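Local coordinates for TRAP dicarboxylate transporter-DctP subunit (Desulfovibrio salexigens, PDB 4N6D), which probably binds a solute in the periplasm, perhaps a dicarboxylate or related organic acid, and delivers it to a TRAP membrane transporter, at residues N217-E227 against W280-K291. Residues are numbered along the deposited sequence; the frame is centred on the assembly and turned at random. Where two conformers were deposited one is given.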
loop_
_atom_site.group_PDB
_atom_site.type_symbol
_atom_site.label_atom_id
_atom_site.label_comp_id
_atom_site.label_asym_id
_atom_site.label_seq_id
_atom_site.Cartn_x
_atom_site.Cartn_y
_atom_site.Cartn_z
ATOM N N ASN A 217 0.673 19.232 -0.908
ATOM C CA ASN A 217 1.506 20.356 -1.338
ATOM C C ASN A 217 2.935 20.282 -0.817
ATOM O O ASN A 217 3.593 21.312 -0.663
ATOM C CB ASN A 217 0.878 21.693 -0.912
ATOM C CG ASN A 217 1.479 22.893 -1.653
ATOM O OD1 ASN A 217 1.881 22.801 -2.813
ATOM N ND2 ASN A 217 1.576 24.016 -0.962
ATOM N N PHE A 218 3.436 19.073 -0.562
ATOM C CA PHE A 218 4.814 18.955 -0.097
ATOM C C PHE A 218 5.843 19.405 -1.133
ATOM O O PHE A 218 6.978 19.724 -0.788
ATOM C CB PHE A 218 5.112 17.547 0.413
ATOM C CG PHE A 218 4.634 17.318 1.810
ATOM C CD1 PHE A 218 5.193 18.025 2.858
ATOM C CD2 PHE A 218 3.629 16.414 2.077
ATOM C CE1 PHE A 218 4.751 17.832 4.142
ATOM C CE2 PHE A 218 3.183 16.222 3.364
ATOM C CZ PHE A 218 3.741 16.932 4.390
ATOM N N ALA A 219 5.453 19.456 -2.403
ATOM C CA ALA A 219 6.366 19.865 -3.453
ATOM C C ALA A 219 6.775 21.330 -3.323
ATOM O O ALA A 219 7.799 21.720 -3.859
ATOM C CB ALA A 219 5.754 19.631 -4.812
ATOM N N GLU A 220 5.994 22.145 -2.608
ATOM C CA GLU A 220 6.376 23.540 -2.454
ATOM C C GLU A 220 7.703 23.635 -1.725
ATOM O O GLU A 220 8.510 24.515 -2.000
ATOM C CB GLU A 220 5.321 24.364 -1.717
ATOM C CG GLU A 220 5.680 25.855 -1.660
ATOM C CD GLU A 220 4.497 26.740 -1.378
ATOM O OE1 GLU A 220 3.478 26.226 -0.885
ATOM O OE2 GLU A 220 4.590 27.957 -1.651
ATOM N N ILE A 221 7.906 22.713 -0.793
ATOM C CA ILE A 221 9.072 22.714 0.066
ATOM C C ILE A 221 10.125 21.698 -0.376
ATOM O O ILE A 221 11.320 22.000 -0.370
ATOM C CB ILE A 221 8.654 22.395 1.511
ATOM C CG1 ILE A 221 7.682 23.458 2.019
ATOM C CG2 ILE A 221 9.881 22.303 2.401
ATOM C CD1 ILE A 221 7.100 23.121 3.377
ATOM N N CYS A 222 9.681 20.502 -0.769
ATOM C CA CYS A 222 10.596 19.420 -1.124
ATOM C C CYS A 222 10.572 19.233 -2.617
ATOM O O CYS A 222 9.690 18.566 -3.140
ATOM C CB CYS A 222 10.175 18.107 -0.481
ATOM S SG CYS A 222 10.103 18.197 1.314
ATOM N N ARG A 223 11.564 19.798 -3.291
ATOM C CA ARG A 223 11.583 19.807 -4.741
ATOM C C ARG A 223 12.558 18.828 -5.362
ATOM O O ARG A 223 12.832 18.923 -6.552
ATOM C CB ARG A 223 11.894 21.226 -5.213
ATOM C CG ARG A 223 10.845 22.193 -4.690
ATOM C CD ARG A 223 10.902 23.549 -5.307
ATOM N NE ARG A 223 9.961 24.427 -4.619
ATOM C CZ ARG A 223 9.684 25.668 -4.999
ATOM N NH1 ARG A 223 10.256 26.173 -6.084
ATOM N NH2 ARG A 223 8.827 26.397 -4.297
ATOM N N TYR A 224 13.095 17.920 -4.542
ATOM C CA TYR A 224 13.979 16.850 -5.008
ATOM C C TYR A 224 13.420 15.522 -4.533
ATOM O O TYR A 224 13.237 15.285 -3.331
ATOM C CB TYR A 224 15.414 17.047 -4.516
ATOM C CG TYR A 224 15.948 18.361 -4.984
ATOM C CD1 TYR A 224 16.539 18.484 -6.233
ATOM C CD2 TYR A 224 15.821 19.505 -4.199
ATOM C CE1 TYR A 224 17.011 19.692 -6.690
ATOM C CE2 TYR A 224 16.284 20.725 -4.650
ATOM C CZ TYR A 224 16.871 20.808 -5.907
ATOM O OH TYR A 224 17.358 21.997 -6.386
ATOM N N GLU A 225 13.105 14.672 -5.502
ATOM C CA GLU A 225 12.371 13.456 -5.234
ATOM C C GLU A 225 13.253 12.285 -5.655
ATOM O O GLU A 225 13.511 12.085 -6.857
ATOM C CB GLU A 225 11.065 13.443 -6.026
ATOM C CG GLU A 225 10.464 14.823 -6.330
ATOM C CD GLU A 225 10.175 15.675 -5.092
ATOM O OE1 GLU A 225 10.227 15.147 -3.960
ATOM O OE2 GLU A 225 9.901 16.902 -5.260
ATOM N N THR A 226 13.712 11.513 -4.679
ATOM C CA THR A 226 14.584 10.370 -4.971
ATOM C C THR A 226 13.785 9.076 -4.977
ATOM O O THR A 226 13.227 8.678 -3.955
ATOM C CB THR A 226 15.727 10.309 -3.958
ATOM O OG1 THR A 226 16.478 11.530 -4.057
ATOM C CG2 THR A 226 16.645 9.122 -4.250
ATOM N N GLU A 227 13.717 8.439 -6.137
ATOM C CA GLU A 227 12.888 7.257 -6.318
ATOM C C GLU A 227 13.646 6.006 -5.889
ATOM O O GLU A 227 14.410 5.396 -6.640
ATOM C CB GLU A 227 12.396 7.134 -7.762
ATOM C CG GLU A 227 11.195 6.182 -7.897
ATOM C CD GLU A 227 10.594 6.143 -9.294
ATOM O OE1 GLU A 227 11.376 6.238 -10.269
ATOM O OE2 GLU A 227 9.338 6.034 -9.406
ATOM N N TRP A 280 1.961 17.733 -11.948
ATOM C CA TRP A 280 1.534 18.996 -11.326
ATOM C C TRP A 280 2.714 19.679 -10.621
ATOM O O TRP A 280 2.953 20.870 -10.794
ATOM C CB TRP A 280 0.408 18.729 -10.342
ATOM C CG TRP A 280 -0.089 19.906 -9.538
ATOM C CD1 TRP A 280 -1.116 20.743 -9.859
ATOM C CD2 TRP A 280 0.396 20.337 -8.260
ATOM N NE1 TRP A 280 -1.292 21.681 -8.863
ATOM C CE2 TRP A 280 -0.379 21.445 -7.870
ATOM C CE3 TRP A 280 1.405 19.885 -7.403
ATOM C CZ2 TRP A 280 -0.164 22.116 -6.674
ATOM C CZ3 TRP A 280 1.613 20.560 -6.212
ATOM C CH2 TRP A 280 0.831 21.651 -5.859
ATOM N N ALA A 281 3.461 18.898 -9.850
ATOM C CA ALA A 281 4.579 19.428 -9.094
ATOM C C ALA A 281 5.698 19.921 -10.013
ATOM O O ALA A 281 6.362 20.908 -9.702
ATOM C CB ALA A 281 5.105 18.365 -8.138
ATOM N N LYS A 282 5.935 19.212 -11.119
ATOM C CA LYS A 282 6.961 19.622 -12.056
ATOM C C LYS A 282 6.558 20.945 -12.723
ATOM O O LYS A 282 7.367 21.864 -12.869
ATOM C CB LYS A 282 7.199 18.538 -13.105
ATOM C CG LYS A 282 8.470 18.766 -13.884
ATOM C CD LYS A 282 8.760 17.669 -14.899
ATOM C CE LYS A 282 10.163 17.855 -15.460
ATOM N NZ LYS A 282 10.342 17.201 -16.783
ATOM N N ASP A 283 5.293 21.039 -13.118
ATOM C CA ASP A 283 4.791 22.253 -13.759
ATOM C C ASP A 283 4.858 23.450 -12.814
ATOM O O ASP A 283 5.238 24.557 -13.220
ATOM C CB ASP A 283 3.352 22.023 -14.235
ATOM C CG ASP A 283 2.774 23.218 -14.955
ATOM O OD1 ASP A 283 3.326 23.600 -15.996
ATOM O OD2 ASP A 283 1.753 23.753 -14.488
ATOM N N LYS A 284 4.504 23.242 -11.555
ATOM C CA LYS A 284 4.410 24.354 -10.617
ATOM C C LYS A 284 5.732 24.737 -9.965
ATOM O O LYS A 284 6.001 25.925 -9.767
ATOM C CB LYS A 284 3.375 24.065 -9.538
ATOM C CG LYS A 284 3.092 25.271 -8.640
ATOM C CD LYS A 284 1.779 25.133 -7.880
ATOM C CE LYS A 284 1.430 26.438 -7.168
ATOM N NZ LYS A 284 0.326 26.252 -6.205
ATOM N N TYR A 285 6.532 23.742 -9.597
ATOM C CA TYR A 285 7.747 24.012 -8.826
ATOM C C TYR A 285 9.034 23.435 -9.399
ATOM O O TYR A 285 10.063 23.481 -8.733
ATOM C CB TYR A 285 7.595 23.485 -7.398
ATOM C CG TYR A 285 6.350 23.937 -6.652
ATOM C CD1 TYR A 285 6.225 25.234 -6.168
ATOM C CD2 TYR A 285 5.336 23.035 -6.385
ATOM C CE1 TYR A 285 5.086 25.616 -5.449
ATOM C CE2 TYR A 285 4.212 23.401 -5.687
ATOM C CZ TYR A 285 4.090 24.676 -5.223
ATOM O OH TYR A 285 2.945 24.999 -4.524
ATOM N N SER A 286 8.980 22.919 -10.625
ATOM C CA SER A 286 10.153 22.361 -11.299
ATOM C C SER A 286 10.899 21.362 -10.428
ATOM O O SER A 286 12.121 21.446 -10.275
ATOM C CB SER A 286 11.113 23.470 -11.736
ATOM O OG SER A 286 10.521 24.320 -12.702
ATOM N N ILE A 287 10.164 20.412 -9.863
ATOM C CA ILE A 287 10.774 19.373 -9.077
ATOM C C ILE A 287 11.674 18.543 -9.971
ATOM O O ILE A 287 11.512 18.513 -11.196
ATOM C CB ILE A 287 9.713 18.471 -8.381
ATOM C CG1 ILE A 287 8.820 17.781 -9.405
ATOM C CG2 ILE A 287 8.871 19.291 -7.403
ATOM C CD1 ILE A 287 8.170 16.509 -8.898
ATOM N N GLU A 288 12.631 17.866 -9.341
ATOM C CA GLU A 288 13.572 17.012 -10.051
ATOM C C GLU A 288 13.450 15.589 -9.533
ATOM O O GLU A 288 13.439 15.367 -8.326
ATOM C CB GLU A 288 15.012 17.505 -9.857
ATOM C CG GLU A 288 16.034 16.623 -10.561
ATOM C CD GLU A 288 17.473 17.003 -10.270
ATOM O OE1 GLU A 288 17.712 18.096 -9.708
ATOM O OE2 GLU A 288 18.368 16.193 -10.613
ATOM N N MET A 289 13.360 14.642 -10.460
ATOM C CA MET A 289 13.346 13.221 -10.124
ATOM C C MET A 289 14.762 12.676 -10.152
ATOM O O MET A 289 15.494 12.866 -11.114
ATOM C CB MET A 289 12.482 12.443 -11.110
ATOM C CG MET A 289 11.100 13.010 -11.327
ATOM S SD MET A 289 10.102 13.120 -9.831
ATOM C CE MET A 289 10.074 11.391 -9.296
ATOM N N ILE A 290 15.135 11.982 -9.087
ATOM C CA ILE A 290 16.483 11.459 -8.932
ATOM C C ILE A 290 16.472 9.944 -8.720
ATOM O O ILE A 290 15.596 9.422 -8.043
ATOM C CB ILE A 290 17.155 12.107 -7.717
ATOM C CG1 ILE A 290 17.242 13.619 -7.917
ATOM C CG2 ILE A 290 18.549 11.503 -7.513
ATOM C CD1 ILE A 290 17.666 14.379 -6.676
ATOM N N LYS A 291 17.434 9.250 -9.330
ATOM C CA LYS A 291 17.695 7.847 -9.024
ATOM C C LYS A 291 19.099 7.711 -8.485
ATOM O O LYS A 291 20.029 8.329 -8.994
ATOM C CB LYS A 291 17.559 6.973 -10.273
ATOM C CG LYS A 291 16.144 6.843 -10.809
ATOM C CD LYS A 291 16.120 5.966 -12.072
ATOM C CE LYS A 291 14.716 5.768 -12.649
ATOM N NZ LYS A 291 14.080 7.034 -13.088
HETATM O O HOH W 1 14.151 20.904 -8.548
HETATM O O HOH W 2 13.577 8.733 -10.807
#
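Tyr285 turns its ring onto 217-227 with CG anti to its own carbonyl carbon (chi1 -52°), and Asn217 reaches it with CG anti to the backbone N (chi1 -164°). The Tyr285 hydroxyl donates to Asn217 OD1 at 3.0 Å, in the carbonyl plane and on a lone pair. The same OD1 lies at the edge of the Trp280 ring, 3.4 Å from CH2. Glu220 CA sits over the centre of the Tyr285 ring in a CH-pi contact, and Lys284 CG covers the opposite face. Tyr285 CD1 lies over one face of the Arg223 guanidinium, toward its rim and 3.4 Å from NH2; the planes are 44° apart, so the two groups are not stacked flat. NE and NH2 of Arg223 grip Glu220 O side-on, both bonds close to the guanidinium plane, which holds that plane against the ring. Next to the Tyr285 ring, Ala219 CB meets Ala281 CB at 3.6 Å and also touches Ile287.

Beyond Ile287 the chains pair as parallel strands. Glu288 N donates to Arg223 O, and Glu225 N to Glu288 O at 2.9 Å. Ile290 N then donates to Glu225 O, and Glu227 N to Ile290 O. Glu225 bends at chi2 and brings OE2 to 3.4 Å from Ile287 CG2. OE2 of Glu225 also lies 2.7 Å from Cys222 O. Glu288 OE1 lies at the Tyr224 ring edge, while Glu288 OE2 forms a salt bridge with Arg159.

The pairing adds strand 288-290, which follows long helix 249-285, to the edge of this solute-binding protein's four-stranded mixed sheet. Strand 224-226 lies between it and antiparallel strand 151-154, with a classic beta bulge at Arg223 and Tyr224 opposite Thr154. Helix 212-215 packs on Ala219, Glu225 and Trp280.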